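PDB 3VW5: cellobiose 2-epimerase from Ruminococcus albus, which catalyses the reversible epimerization of cellobiose to 4-O-beta-D-glucopyranosyl-D-mannose, acting on an unmodified sugar. Local coordinates for residues R52-Y57 / S120-A125; I112-Y117 / C371-G376; L185-T190 / N375-M380; M251-D256 / I383-D388. The protein carries 2 engineered substitutions. All blocks are in the same frame, centred on the assembly; numbering follows the deposited sequence.

Contact 1 of 4, residues R52-Y57 / S120-A125; sequences RILWFY and SSYYRA
Ser121 brings its hydroxyl up to the indole of Trp55, with OG 3.2 Å from CD1 of that ring. The same oxygen lies 3.3 Å from Trp55 NE1, yet the angle is too poor for a hydrogen bond, and OG is instead bonded to Glu191 OE1 and Asn59 ND2. With OG beside the backbone N (chi1 -84°), the hydroxyl can serve these polar partners while lying against the indole. One residue on, Tyr122 offers aliphatic carbon. Its CB packs 3.8 Å from CD1 of Leu54, which also lies 3.9 Å from Tyr122 CD1 on the ring, the two side chains crossing at nearly a right angle. Tyr77 stacks on the tyrosine ring. The contact packs helices 47-64 and 109-126 side by side in the buried interior of the (alpha/alpha)6 barrel. Between 52-57 and 120-125 there is no hydrogen bond, and the chemistry implies van der Waals fit there, while the buried serine hydroxyl ties the helices through Asn59 of helix 47-64 and reaches Glu191 of helix 179-196.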
loop_
_atom_site.group_PDB
_atom_site.type_symbol
_atom_site.label_atom_id
_atom_site.label_comp_id
_atom_site.label_asym_id
_atom_site.label_seq_id
_atom_site.Cartn_x
_atom_site.Cartn_y
_atom_site.Cartn_z
ATOM N N ARG A 52 -6.604 4.734 -2.863
ATOM C CA ARG A 52 -6.553 3.928 -1.644
ATOM C C ARG A 52 -7.902 3.877 -0.920
ATOM O O ARG A 52 -8.304 2.829 -0.384
ATOM C CB ARG A 52 -5.430 4.402 -0.736
ATOM C CG ARG A 52 -4.074 4.077 -1.299
ATOM C CD ARG A 52 -2.951 4.836 -0.621
ATOM N NE ARG A 52 -1.659 4.209 -0.871
ATOM C CZ ARG A 52 -0.529 4.526 -0.240
ATOM N NH1 ARG A 52 -0.515 5.473 0.694
ATOM N NH2 ARG A 52 0.589 3.886 -0.540
ATOM N N ILE A 53 -8.602 5.005 -0.923
ATOM C CA ILE A 53 -9.961 5.029 -0.414
ATOM C C ILE A 53 -10.848 4.102 -1.262
ATOM O O ILE A 53 -11.548 3.236 -0.717
ATOM C CB ILE A 53 -10.504 6.453 -0.344
ATOM C CG1 ILE A 53 -9.697 7.237 0.681
ATOM C CG2 ILE A 53 -11.990 6.468 0.037
ATOM C CD1 ILE A 53 -9.892 8.751 0.614
ATOM N N LEU A 54 -10.782 4.257 -2.588
ATOM C CA LEU A 54 -11.517 3.378 -3.516
ATOM C C LEU A 54 -11.204 1.916 -3.228
ATOM O O LEU A 54 -12.109 1.094 -3.066
ATOM C CB LEU A 54 -11.224 3.717 -4.981
ATOM C CG LEU A 54 -11.906 2.821 -6.031
ATOM C CD1 LEU A 54 -13.387 2.607 -5.733
ATOM C CD2 LEU A 54 -11.726 3.324 -7.459
ATOM N N TRP A 55 -9.922 1.584 -3.125
ATOM C CA TRP A 55 -9.576 0.215 -2.787
ATOM C C TRP A 55 -10.219 -0.205 -1.467
ATOM O O TRP A 55 -10.718 -1.319 -1.325
ATOM C CB TRP A 55 -8.053 -0.011 -2.727
ATOM C CG TRP A 55 -7.772 -1.446 -2.349
ATOM C CD1 TRP A 55 -7.623 -2.502 -3.197
ATOM C CD2 TRP A 55 -7.687 -1.989 -1.018
ATOM N NE1 TRP A 55 -7.420 -3.658 -2.486
ATOM C CE2 TRP A 55 -7.461 -3.374 -1.146
ATOM C CE3 TRP A 55 -7.767 -1.434 0.268
ATOM C CZ2 TRP A 55 -7.329 -4.213 -0.040
ATOM C CZ3 TRP A 55 -7.634 -2.275 1.364
ATOM C CH2 TRP A 55 -7.418 -3.639 1.204
ATOM N N PHE A 56 -10.186 0.701 -0.499
ATOM C CA PHE A 56 -10.621 0.395 0.848
ATOM C C PHE A 56 -12.112 0.131 0.938
ATOM O O PHE A 56 -12.539 -0.859 1.544
ATOM C CB PHE A 56 -10.282 1.547 1.779
ATOM C CG PHE A 56 -10.981 1.471 3.096
ATOM C CD1 PHE A 56 -10.567 0.568 4.049
ATOM C CD2 PHE A 56 -12.050 2.297 3.373
ATOM C CE1 PHE A 56 -11.197 0.493 5.257
ATOM C CE2 PHE A 56 -12.680 2.238 4.594
ATOM C CZ PHE A 56 -12.259 1.333 5.541
ATOM N N TYR A 57 -12.909 1.017 0.353
ATOM C CA TYR A 57 -14.345 0.811 0.407
ATOM C C TYR A 57 -14.739 -0.405 -0.394
ATOM O O TYR A 57 -15.528 -1.240 0.082
ATOM C CB TYR A 57 -15.109 2.054 -0.030
ATOM C CG TYR A 57 -15.256 3.053 1.092
ATOM C CD1 TYR A 57 -15.896 2.697 2.284
ATOM C CD2 TYR A 57 -14.751 4.339 0.973
ATOM C CE1 TYR A 57 -16.041 3.599 3.313
ATOM C CE2 TYR A 57 -14.886 5.248 1.999
ATOM C CZ TYR A 57 -15.530 4.876 3.168
ATOM O OH TYR A 57 -15.663 5.784 4.192
ATOM N N SER A 120 -9.467 -2.423 -10.141
ATOM C CA SER A 120 -9.668 -3.862 -10.234
ATOM C C SER A 120 -10.577 -4.296 -9.118
ATOM O O SER A 120 -11.506 -5.064 -9.316
ATOM C CB SER A 120 -8.347 -4.621 -10.150
ATOM O OG SER A 120 -7.529 -4.355 -11.272
ATOM N N SER A 121 -10.302 -3.781 -7.933
ATOM C CA SER A 121 -11.055 -4.147 -6.746
ATOM C C SER A 121 -12.499 -3.675 -6.832
ATOM O O SER A 121 -13.408 -4.366 -6.396
ATOM C CB SER A 121 -10.381 -3.549 -5.515
ATOM O OG SER A 121 -9.352 -4.400 -5.081
ATOM N N TYR A 122 -12.700 -2.494 -7.397
ATOM C CA TYR A 122 -14.032 -1.927 -7.494
ATOM C C TYR A 122 -14.851 -2.756 -8.458
ATOM O O TYR A 122 -16.037 -2.998 -8.221
ATOM C CB TYR A 122 -13.987 -0.477 -7.953
ATOM C CG TYR A 122 -15.356 0.120 -8.136
ATOM C CD1 TYR A 122 -16.199 0.309 -7.053
ATOM C CD2 TYR A 122 -15.806 0.503 -9.399
ATOM C CE1 TYR A 122 -17.446 0.860 -7.219
ATOM C CE2 TYR A 122 -17.049 1.053 -9.579
ATOM C CZ TYR A 122 -17.874 1.227 -8.485
ATOM O OH TYR A 122 -19.129 1.766 -8.670
ATOM N N TYR A 123 -14.209 -3.215 -9.532
ATOM C CA TYR A 123 -14.844 -4.164 -10.442
ATOM C C TYR A 123 -15.239 -5.457 -9.715
ATOM O O TYR A 123 -16.384 -5.893 -9.811
ATOM C CB TYR A 123 -13.951 -4.455 -11.659
ATOM C CG TYR A 123 -14.409 -5.634 -12.498
ATOM C CD1 TYR A 123 -15.601 -5.574 -13.241
ATOM C CD2 TYR A 123 -13.658 -6.805 -12.546
ATOM C CE1 TYR A 123 -16.021 -6.643 -13.994
ATOM C CE2 TYR A 123 -14.063 -7.874 -13.289
ATOM C CZ TYR A 123 -15.246 -7.794 -14.016
ATOM O OH TYR A 123 -15.641 -8.875 -14.766
ATOM N N ARG A 124 -14.308 -6.069 -8.985
ATOM C CA ARG A 124 -14.642 -7.278 -8.230
ATOM C C ARG A 124 -15.777 -6.994 -7.262
ATOM O O ARG A 124 -16.465 -7.893 -6.799
ATOM C CB ARG A 124 -13.436 -7.801 -7.456
ATOM C CG ARG A 124 -12.316 -8.298 -8.337
ATOM C CD ARG A 124 -11.188 -8.878 -7.502
ATOM N NE ARG A 124 -11.641 -9.960 -6.637
ATOM C CZ ARG A 124 -11.347 -10.070 -5.343
ATOM N NH1 ARG A 124 -10.599 -9.144 -4.732
ATOM N NH2 ARG A 124 -11.809 -11.112 -4.655
ATOM N N ALA A 125 -15.959 -5.722 -6.950
ATOM C CA ALA A 125 -16.941 -5.337 -5.962
ATOM C C ALA A 125 -18.321 -5.110 -6.573
ATOM O O ALA A 125 -19.315 -5.510 -5.979
ATOM C CB ALA A 125 -16.479 -4.090 -5.205
#

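Contact 2 of 4, residues I112-Y117 / C371-G376; sequences IAFAIY and CPYHNG
Phe114 drives the edge of its ring into one face of Tyr373, a T-shaped pair whose centroids lie 5.0 Å apart with the planes at 86°. The leading atoms are CE1 and CZ: Phe114 CE1 stands 3.7 Å from Tyr373 CZ, toward the rim of the phenol, and Phe114 CZ comes 3.4 Å from Tyr373 OH. Phe114 also meets the guanidinium of Arg52 in a cation-pi contact. One turn on, Tyr117 also meets the phenol; its CG is anti to the backbone N (chi1 -173°), a setting that sends its ring inward to bring CE2 within 4.0 Å of Tyr373 CE1. Here Tyr373 arrives at the edge of the Tyr117 ring. The hydroxyl of Tyr373 is hydrogen-bonded to Glu187 OE1. With a leucine at Tyr373, the edge of Phe114 is likely to lose the aromatic face it meets and Glu187 its hydroxyl partner. The backbones stay far apart: Phe114 CA and Tyr373 CA, the nearest pair, are 10.9 Å from each other, and between these segments the gap is crossed by long side chains. Such aromatic bridging fits the interior of an (alpha/alpha)6 barrel, where inward-facing side chains meet across the middle.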
loop_
_atom_site.group_PDB
_atom_site.type_symbol
_atom_site.label_atom_id
_atom_site.label_comp_id
_atom_site.label_asym_id
_atom_site.label_seq_id
_atom_site.Cartn_x
_atom_site.Cartn_y
_atom_site.Cartn_z
ATOM N N ILE A 112 0.084 5.217 -10.762
ATOM C CA ILE A 112 -0.731 4.492 -11.750
ATOM C C ILE A 112 -1.018 3.035 -11.366
ATOM O O ILE A 112 -2.115 2.525 -11.620
ATOM C CB ILE A 112 -0.109 4.503 -13.153
ATOM C CG1 ILE A 112 0.179 5.939 -13.605
ATOM C CG2 ILE A 112 -1.032 3.779 -14.125
ATOM C CD1 ILE A 112 1.315 6.065 -14.617
ATOM N N ALA A 113 -0.036 2.357 -10.776
ATOM C CA ALA A 113 -0.240 0.990 -10.334
ATOM C C ALA A 113 -1.390 0.954 -9.329
ATOM O O ALA A 113 -2.212 0.046 -9.343
ATOM C CB ALA A 113 1.036 0.423 -9.713
ATOM N N PHE A 114 -1.443 1.949 -8.453
ATOM C CA PHE A 114 -2.432 1.948 -7.394
ATOM C C PHE A 114 -3.838 2.128 -7.945
ATOM O O PHE A 114 -4.760 1.415 -7.548
ATOM C CB PHE A 114 -2.131 3.018 -6.353
ATOM C CG PHE A 114 -1.675 2.463 -5.067
ATOM C CD1 PHE A 114 -2.573 1.802 -4.241
ATOM C CD2 PHE A 114 -0.332 2.568 -4.680
ATOM C CE1 PHE A 114 -2.146 1.251 -3.037
ATOM C CE2 PHE A 114 0.113 2.031 -3.474
ATOM C CZ PHE A 114 -0.797 1.366 -2.651
ATOM N N ALA A 115 -3.991 3.095 -8.847
ATOM C CA ALA A 115 -5.229 3.241 -9.611
ATOM C C ALA A 115 -5.703 1.876 -10.151
ATOM O O ALA A 115 -6.863 1.501 -9.978
ATOM C CB ALA A 115 -5.047 4.251 -10.737
ATOM N N ILE A 116 -4.801 1.131 -10.784
ATOM C CA ILE A 116 -5.138 -0.212 -11.256
ATOM C C ILE A 116 -5.628 -1.131 -10.136
ATOM O O ILE A 116 -6.613 -1.844 -10.296
ATOM C CB ILE A 116 -3.940 -0.859 -11.965
ATOM C CG1 ILE A 116 -3.655 -0.128 -13.267
ATOM C CG2 ILE A 116 -4.176 -2.346 -12.216
ATOM C CD1 ILE A 116 -2.237 -0.329 -13.742
ATOM N N TYR A 117 -4.923 -1.116 -9.007
ATOM C CA TYR A 117 -5.254 -1.935 -7.846
ATOM C C TYR A 117 -6.680 -1.654 -7.348
ATOM O O TYR A 117 -7.465 -2.578 -7.118
ATOM C CB TYR A 117 -4.227 -1.655 -6.760
ATOM C CG TYR A 117 -4.302 -2.522 -5.530
ATOM C CD1 TYR A 117 -4.544 -3.878 -5.620
ATOM C CD2 TYR A 117 -4.090 -1.977 -4.267
ATOM C CE1 TYR A 117 -4.589 -4.675 -4.484
ATOM C CE2 TYR A 117 -4.133 -2.760 -3.125
ATOM C CZ TYR A 117 -4.374 -4.107 -3.236
ATOM O OH TYR A 117 -4.416 -4.880 -2.098
ATOM N N CYS A 371 -3.943 7.322 4.586
ATOM C CA CYS A 371 -5.282 6.950 4.108
ATOM C C CYS A 371 -5.791 5.713 4.863
ATOM O O CYS A 371 -5.144 5.269 5.805
ATOM C CB CYS A 371 -5.239 6.661 2.596
ATOM S SG CYS A 371 -3.570 6.684 1.879
ATOM N N PRO A 372 -6.957 5.152 4.456
ATOM C CA PRO A 372 -7.462 3.975 5.180
ATOM C C PRO A 372 -6.940 2.645 4.659
ATOM O O PRO A 372 -7.377 1.604 5.124
ATOM C CB PRO A 372 -8.981 4.054 4.966
ATOM C CG PRO A 372 -9.142 4.756 3.700
ATOM C CD PRO A 372 -7.963 5.695 3.525
ATOM N N TYR A 373 -6.009 2.682 3.720
ATOM C CA TYR A 373 -5.607 1.485 2.993
ATOM C C TYR A 373 -4.763 0.504 3.820
ATOM O O TYR A 373 -5.161 -0.651 4.012
ATOM C CB TYR A 373 -4.953 1.897 1.668
ATOM C CG TYR A 373 -3.774 1.078 1.184
ATOM C CD1 TYR A 373 -3.944 -0.203 0.666
ATOM C CD2 TYR A 373 -2.487 1.620 1.178
ATOM C CE1 TYR A 373 -2.858 -0.928 0.196
ATOM C CE2 TYR A 373 -1.403 0.903 0.712
ATOM C CZ TYR A 373 -1.586 -0.367 0.226
ATOM O OH TYR A 373 -0.503 -1.082 -0.242
ATOM N N HIS A 374 -3.629 0.957 4.342
ATOM C CA HIS A 374 -2.791 0.077 5.159
ATOM C C HIS A 374 -3.509 -0.498 6.386
ATOM O O HIS A 374 -3.456 -1.716 6.637
ATOM C CB HIS A 374 -1.486 0.772 5.576
ATOM C CG HIS A 374 -0.469 0.868 4.479
ATOM N ND1 HIS A 374 0.202 -0.236 3.989
ATOM C CD2 HIS A 374 0.001 1.934 3.787
ATOM C CE1 HIS A 374 1.040 0.150 3.041
ATOM N NE2 HIS A 374 0.941 1.461 2.904
ATOM N N ASN A 375 -4.165 0.359 7.167
ATOM C CA ASN A 375 -4.778 -0.125 8.402
ATOM C C ASN A 375 -6.106 -0.843 8.140
ATOM O O ASN A 375 -6.429 -1.851 8.808
ATOM C CB ASN A 375 -4.894 0.979 9.467
ATOM C CG ASN A 375 -5.620 2.192 8.960
ATOM O OD1 ASN A 375 -6.062 2.223 7.811
ATOM N ND2 ASN A 375 -5.762 3.201 9.810
ATOM N N GLY A 376 -6.855 -0.330 7.158
ATOM C CA GLY A 376 -7.992 -1.039 6.585
ATOM C C GLY A 376 -7.639 -2.439 6.098
ATOM O O GLY A 376 -8.289 -3.429 6.466
#

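Contact 3 of 4, residues L185-T190 / N375-M380; sequences LIEAYT and NGRMCM
A buried salt bridge spans the interior of the (alpha/alpha)6 barrel here, linking helix 179-196 to helix 373-385 through Glu187 and Arg377. The two side chains come from opposite directions, across 12.5 Å between Glu187 CA and Arg377 CA. Arg377 NH1 donates to Glu187 OE1 at 2.5 Å, with an N-H...O angle of 151°. The oxygen is met on its anti side but tilted out of the carboxylate plane; the carboxylate and guanidinium planes stand 64° apart, and one oxygen, OE1, makes the contact instead of a flat, two-pronged pair. Glu187 crosses the gap as an extended chain, whereas Arg377 bends at its third torsion (chi3 59°), turning its guanidinium edge to the acid. Around them the network widens: OE1 has a second partner in Tyr373 OH, Glu187 OE2 takes a hydrogen bond with His184 ND1, Arg377 NH2 forms salt bridges with Glu246 and Glu308, and its NH1 is also bonded to Tyr117 OH. Replacing Glu187 by an alanine would probably leave Arg377 NH1 without its acidic mate, and His184 ND1 and Tyr373 OH without their carboxylate partner. The acids gathered round one guanidinium probably stabilise its buried positive charge and hold its plane.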
loop_
_atom_site.group_PDB
_atom_site.type_symbol
_atom_site.label_atom_id
_atom_site.label_comp_id
_atom_site.label_asym_id
_atom_site.label_seq_id
_atom_site.Cartn_x
_atom_site.Cartn_y
_atom_site.Cartn_z
ATOM N N LEU A 185 3.497 -2.533 -8.323
ATOM C CA LEU A 185 3.082 -3.185 -9.570
ATOM C C LEU A 185 2.666 -4.635 -9.292
ATOM O O LEU A 185 1.612 -5.083 -9.747
ATOM C CB LEU A 185 4.168 -3.113 -10.645
ATOM C CG LEU A 185 4.412 -1.737 -11.277
ATOM C CD1 LEU A 185 5.655 -1.769 -12.147
ATOM C CD2 LEU A 185 3.211 -1.228 -12.083
ATOM N N ILE A 186 3.471 -5.369 -8.533
ATOM C CA ILE A 186 3.056 -6.714 -8.152
ATOM C C ILE A 186 1.651 -6.679 -7.540
ATOM O O ILE A 186 0.766 -7.414 -7.945
ATOM C CB ILE A 186 4.078 -7.368 -7.196
ATOM C CG1 ILE A 186 5.338 -7.782 -7.965
ATOM C CG2 ILE A 186 3.473 -8.546 -6.471
ATOM C CD1 ILE A 186 6.586 -7.894 -7.110
ATOM N N GLU A 187 1.451 -5.786 -6.582
ATOM C CA GLU A 187 0.212 -5.689 -5.836
ATOM C C GLU A 187 -0.989 -5.444 -6.756
ATOM O O GLU A 187 -2.009 -6.130 -6.650
ATOM C CB GLU A 187 0.355 -4.552 -4.832
ATOM C CG GLU A 187 -0.785 -4.349 -3.867
ATOM C CD GLU A 187 -0.586 -3.064 -3.083
ATOM O OE1 GLU A 187 -0.558 -3.097 -1.823
ATOM O OE2 GLU A 187 -0.433 -2.005 -3.740
ATOM N N ALA A 188 -0.859 -4.464 -7.649
ATOM C CA ALA A 188 -1.906 -4.122 -8.625
ATOM C C ALA A 188 -2.185 -5.243 -9.624
ATOM O O ALA A 188 -3.335 -5.619 -9.825
ATOM C CB ALA A 188 -1.574 -2.804 -9.371
ATOM N N TYR A 189 -1.134 -5.758 -10.257
ATOM C CA TYR A 189 -1.288 -6.781 -11.292
ATOM C C TYR A 189 -1.867 -8.060 -10.718
ATOM O O TYR A 189 -2.655 -8.740 -11.376
ATOM C CB TYR A 189 0.032 -7.070 -12.010
ATOM C CG TYR A 189 0.457 -5.971 -12.943
ATOM C CD1 TYR A 189 1.437 -6.190 -13.906
ATOM C CD2 TYR A 189 -0.123 -4.709 -12.870
ATOM C CE1 TYR A 189 1.836 -5.181 -14.771
ATOM C CE2 TYR A 189 0.258 -3.687 -13.732
ATOM C CZ TYR A 189 1.246 -3.927 -14.677
ATOM O OH TYR A 189 1.643 -2.913 -15.536
ATOM N N THR A 190 -1.472 -8.389 -9.493
ATOM C CA THR A 190 -2.098 -9.489 -8.776
ATOM C C THR A 190 -3.612 -9.311 -8.769
ATOM O O THR A 190 -4.347 -10.259 -9.009
ATOM C CB THR A 190 -1.595 -9.603 -7.325
ATOM O OG1 THR A 190 -0.189 -9.839 -7.331
ATOM C CG2 THR A 190 -2.287 -10.756 -6.607
ATOM N N ASN A 375 -4.165 0.359 7.167
ATOM C CA ASN A 375 -4.778 -0.125 8.402
ATOM C C ASN A 375 -6.106 -0.843 8.140
ATOM O O ASN A 375 -6.429 -1.851 8.808
ATOM C CB ASN A 375 -4.894 0.979 9.467
ATOM C CG ASN A 375 -5.620 2.192 8.960
ATOM O OD1 ASN A 375 -6.062 2.223 7.811
ATOM N ND2 ASN A 375 -5.762 3.201 9.810
ATOM N N GLY A 376 -6.855 -0.330 7.158
ATOM C CA GLY A 376 -7.992 -1.039 6.585
ATOM C C GLY A 376 -7.639 -2.439 6.098
ATOM O O GLY A 376 -8.289 -3.429 6.466
ATOM N N ARG A 377 -6.588 -2.543 5.291
ATOM C CA ARG A 377 -6.219 -3.852 4.761
ATOM C C ARG A 377 -5.884 -4.855 5.863
ATOM O O ARG A 377 -6.284 -6.011 5.785
ATOM C CB ARG A 377 -5.087 -3.762 3.742
ATOM C CG ARG A 377 -4.966 -5.028 2.904
ATOM C CD ARG A 377 -4.056 -4.825 1.703
ATOM N NE ARG A 377 -2.715 -4.418 2.107
ATOM C CZ ARG A 377 -1.731 -4.124 1.266
ATOM N NH1 ARG A 377 -1.923 -4.209 -0.043
ATOM N NH2 ARG A 377 -0.551 -3.752 1.739
ATOM N N MET A 378 -5.172 -4.409 6.898
ATOM C CA MET A 378 -4.818 -5.302 8.012
ATOM C C MET A 378 -6.056 -5.886 8.696
ATOM O O MET A 378 -6.118 -7.081 8.998
ATOM C CB MET A 378 -3.955 -4.575 9.043
ATOM C CG MET A 378 -3.563 -5.424 10.237
ATOM S SD MET A 378 -3.464 -4.410 11.722
ATOM C CE MET A 378 -5.170 -3.877 11.898
ATOM N N CYS A 379 -7.041 -5.036 8.945
ATOM C CA CYS A 379 -8.251 -5.502 9.592
ATOM C C CYS A 379 -8.893 -6.591 8.737
ATOM O O CYS A 379 -9.155 -7.707 9.226
ATOM C CB CYS A 379 -9.201 -4.341 9.870
ATOM S SG CYS A 379 -8.477 -3.092 10.980
ATOM N N MET A 380 -9.090 -6.287 7.455
ATOM C CA MET A 380 -9.714 -7.231 6.536
ATOM C C MET A 380 -8.916 -8.503 6.340
ATOM O O MET A 380 -9.495 -9.589 6.260
ATOM C CB MET A 380 -10.009 -6.562 5.202
ATOM C CG MET A 380 -10.884 -5.354 5.396
ATOM S SD MET A 380 -11.360 -4.509 3.896
ATOM C CE MET A 380 -10.705 -2.858 4.190
#

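Contact 4 of 4, residues M251-D256 / I383-D388; sequences MDRACD and ITRGVD
Arg385 NH1 is gripped by two side-chain oxygens of helix 303-318, Gln318 OE1 and Asn315 OD1. Asn315 is steadied in turn, since its ND2 is hydrogen-bonded to Asp252 OD2, which makes Asp252 a second-shell residue for the arginine. Across the contact, a second arginine comes over the guanidinium thus placed: Arg253 NH2 lies above one face of the Arg385 group, 3.3 Å from Arg385 NH2 and 3.9 Å from Arg385 CZ. The two flat groups are inclined by 29°. This pair of donors forms no hydrogen bond, and Glu381, one turn back along helix 373-385, probably holds them together: its OE2 makes a salt bridge with Arg253 NH1 and its OE1 makes one with Arg385 NE. Arg385 runs straight from CG to NE, while Arg253 folds at its second and third torsions (chi2 62°), which swings its end toward helix 373-385. That helix stops directly after Arg385, where Gly386 leaves helical geometry with a positive phi of 43°; its N still bonds to Ile383 O at 3.2 Å. The contact thus joins helix 241-258 to the C-terminal end of helix 373-385, near the protein surface. Because Glu381 makes a salt bridge to both cations, the implied chemistry is a carboxylate shared by two arginines, whose charge probably offsets the closeness of the guanidinium groups.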
loop_
_atom_site.group_PDB
_atom_site.type_symbol
_atom_site.label_atom_id
_atom_site.label_comp_id
_atom_site.label_asym_id
_atom_site.label_seq_id
_atom_site.Cartn_x
_atom_site.Cartn_y
_atom_site.Cartn_z
ATOM N N MET A 251 3.878 -10.963 -1.944
ATOM C CA MET A 251 4.441 -11.841 -2.953
ATOM C C MET A 251 3.826 -13.251 -2.919
ATOM O O MET A 251 3.616 -13.863 -3.973
ATOM C CB MET A 251 5.960 -11.874 -2.835
ATOM C CG MET A 251 6.610 -10.662 -3.446
ATOM S SD MET A 251 8.419 -10.707 -3.501
ATOM C CE MET A 251 8.866 -10.863 -1.782
ATOM N N ASP A 252 3.541 -13.751 -1.714
ATOM C CA ASP A 252 2.839 -15.022 -1.550
ATOM C C ASP A 252 1.464 -14.895 -2.165
ATOM O O ASP A 252 1.005 -15.790 -2.870
ATOM C CB ASP A 252 2.694 -15.406 -0.073
ATOM C CG ASP A 252 3.987 -15.926 0.530
ATOM O OD1 ASP A 252 4.895 -16.311 -0.235
ATOM O OD2 ASP A 252 4.095 -15.952 1.777
ATOM N N ARG A 253 0.813 -13.767 -1.893
ATOM C CA ARG A 253 -0.496 -13.480 -2.462
ATOM C C ARG A 253 -0.431 -13.595 -3.978
ATOM O O ARG A 253 -1.245 -14.284 -4.579
ATOM C CB ARG A 253 -0.977 -12.086 -2.042
ATOM C CG ARG A 253 -2.249 -11.562 -2.736
ATOM C CD ARG A 253 -3.476 -12.423 -2.461
ATOM N NE ARG A 253 -3.438 -13.072 -1.154
ATOM C CZ ARG A 253 -3.978 -12.564 -0.043
ATOM N NH1 ARG A 253 -4.598 -11.380 -0.075
ATOM N NH2 ARG A 253 -3.895 -13.240 1.109
ATOM N N ALA A 254 0.550 -12.933 -4.587
ATOM C CA ALA A 254 0.738 -12.993 -6.042
ATOM C C ALA A 254 0.888 -14.439 -6.555
ATOM O O ALA A 254 0.266 -14.827 -7.547
ATOM C CB ALA A 254 1.938 -12.122 -6.481
ATOM N N CYS A 255 1.712 -15.225 -5.871
ATOM C CA CYS A 255 1.969 -16.600 -6.271
ATOM C C CYS A 255 0.743 -17.490 -6.116
ATOM O O CYS A 255 0.559 -18.440 -6.884
ATOM C CB CYS A 255 3.139 -17.183 -5.483
ATOM S SG CYS A 255 4.710 -16.442 -5.912
ATOM N N ASP A 256 -0.082 -17.199 -5.112
ATOM C CA ASP A 256 -1.308 -17.971 -4.878
ATOM C C ASP A 256 -2.349 -17.664 -5.945
ATOM O O ASP A 256 -3.061 -18.560 -6.398
ATOM C CB ASP A 256 -1.891 -17.678 -3.487
ATOM C CG ASP A 256 -1.074 -18.302 -2.371
ATOM O OD1 ASP A 256 -0.269 -19.208 -2.682
ATOM O OD2 ASP A 256 -1.228 -17.898 -1.190
ATOM N N ILE A 383 -9.329 -10.677 9.538
ATOM C CA ILE A 383 -10.666 -11.228 9.503
ATOM C C ILE A 383 -10.711 -12.407 8.539
ATOM O O ILE A 383 -11.157 -13.502 8.885
ATOM C CB ILE A 383 -11.684 -10.155 9.057
ATOM C CG1 ILE A 383 -11.996 -9.214 10.221
ATOM C CG2 ILE A 383 -12.947 -10.811 8.517
ATOM C CD1 ILE A 383 -12.820 -8.025 9.835
ATOM N N THR A 384 -10.211 -12.173 7.335
ATOM C CA THR A 384 -10.339 -13.119 6.234
ATOM C C THR A 384 -9.509 -14.394 6.397
ATOM O O THR A 384 -9.914 -15.457 5.935
ATOM C CB THR A 384 -9.974 -12.422 4.912
ATOM O OG1 THR A 384 -11.169 -11.915 4.302
ATOM C CG2 THR A 384 -9.281 -13.377 3.966
ATOM N N ARG A 385 -8.351 -14.290 7.048
ATOM C CA ARG A 385 -7.482 -15.446 7.250
ATOM C C ARG A 385 -7.948 -16.302 8.424
ATOM O O ARG A 385 -7.527 -17.443 8.591
ATOM C CB ARG A 385 -6.042 -14.987 7.492
ATOM C CG ARG A 385 -5.414 -14.300 6.303
ATOM C CD ARG A 385 -4.064 -13.749 6.652
ATOM N NE ARG A 385 -3.554 -12.916 5.570
ATOM C CZ ARG A 385 -2.522 -13.238 4.797
ATOM N NH1 ARG A 385 -1.863 -14.380 4.990
ATOM N NH2 ARG A 385 -2.139 -12.407 3.835
ATOM N N GLY A 386 -8.806 -15.716 9.247
ATOM C CA GLY A 386 -9.312 -16.362 10.440
ATOM C C GLY A 386 -8.325 -17.133 11.302
ATOM O O GLY A 386 -8.681 -18.171 11.848
ATOM N N VAL A 387 -7.091 -16.663 11.444
ATOM C CA VAL A 387 -6.274 -17.213 12.519
ATOM C C VAL A 387 -6.312 -16.290 13.722
ATOM O O VAL A 387 -6.069 -15.095 13.610
ATOM C CB VAL A 387 -4.832 -17.616 12.098
ATOM C CG1 VAL A 387 -4.506 -17.107 10.726
ATOM C CG2 VAL A 387 -3.820 -17.175 13.132
ATOM N N ASP A 388 -6.667 -16.862 14.869
ATOM C CA ASP A 388 -6.879 -16.096 16.090
ATOM C C ASP A 388 -5.807 -16.366 17.138
ATOM O O ASP A 388 -5.085 -17.361 17.061
ATOM C CB ASP A 388 -8.250 -16.408 16.686
ATOM C CG ASP A 388 -8.955 -15.162 17.192
ATOM O OD1 ASP A 388 -10.208 -15.106 17.115
ATOM O OD2 ASP A 388 -8.253 -14.227 17.658
#

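How the contacts relate
Helix 373-385 is the common thread, carrying one side of contacts 2, 3 and 4, while contact 1 joins helices 47-64 and 109-126 beside it. Contacts 2 and 3, with centres 7 Å apart, share Asn375 and Gly376, and their centres lie about 5 and 6 Å from the centre of the chain; Tyr373 OH and Glu187 OE1, 2.6 Å apart, knit them together. Contact 1 adjoins contact 3 where Trp55 CH2 packs 3.3 Å from Arg377 CG. Contact 4, its centre about 16 Å from the chain centre, is nearer the surface and touches contact 3 through Thr190 and Ala254. The central pair is consistent with a substrate pocket inside the barrel, as in related epimerases.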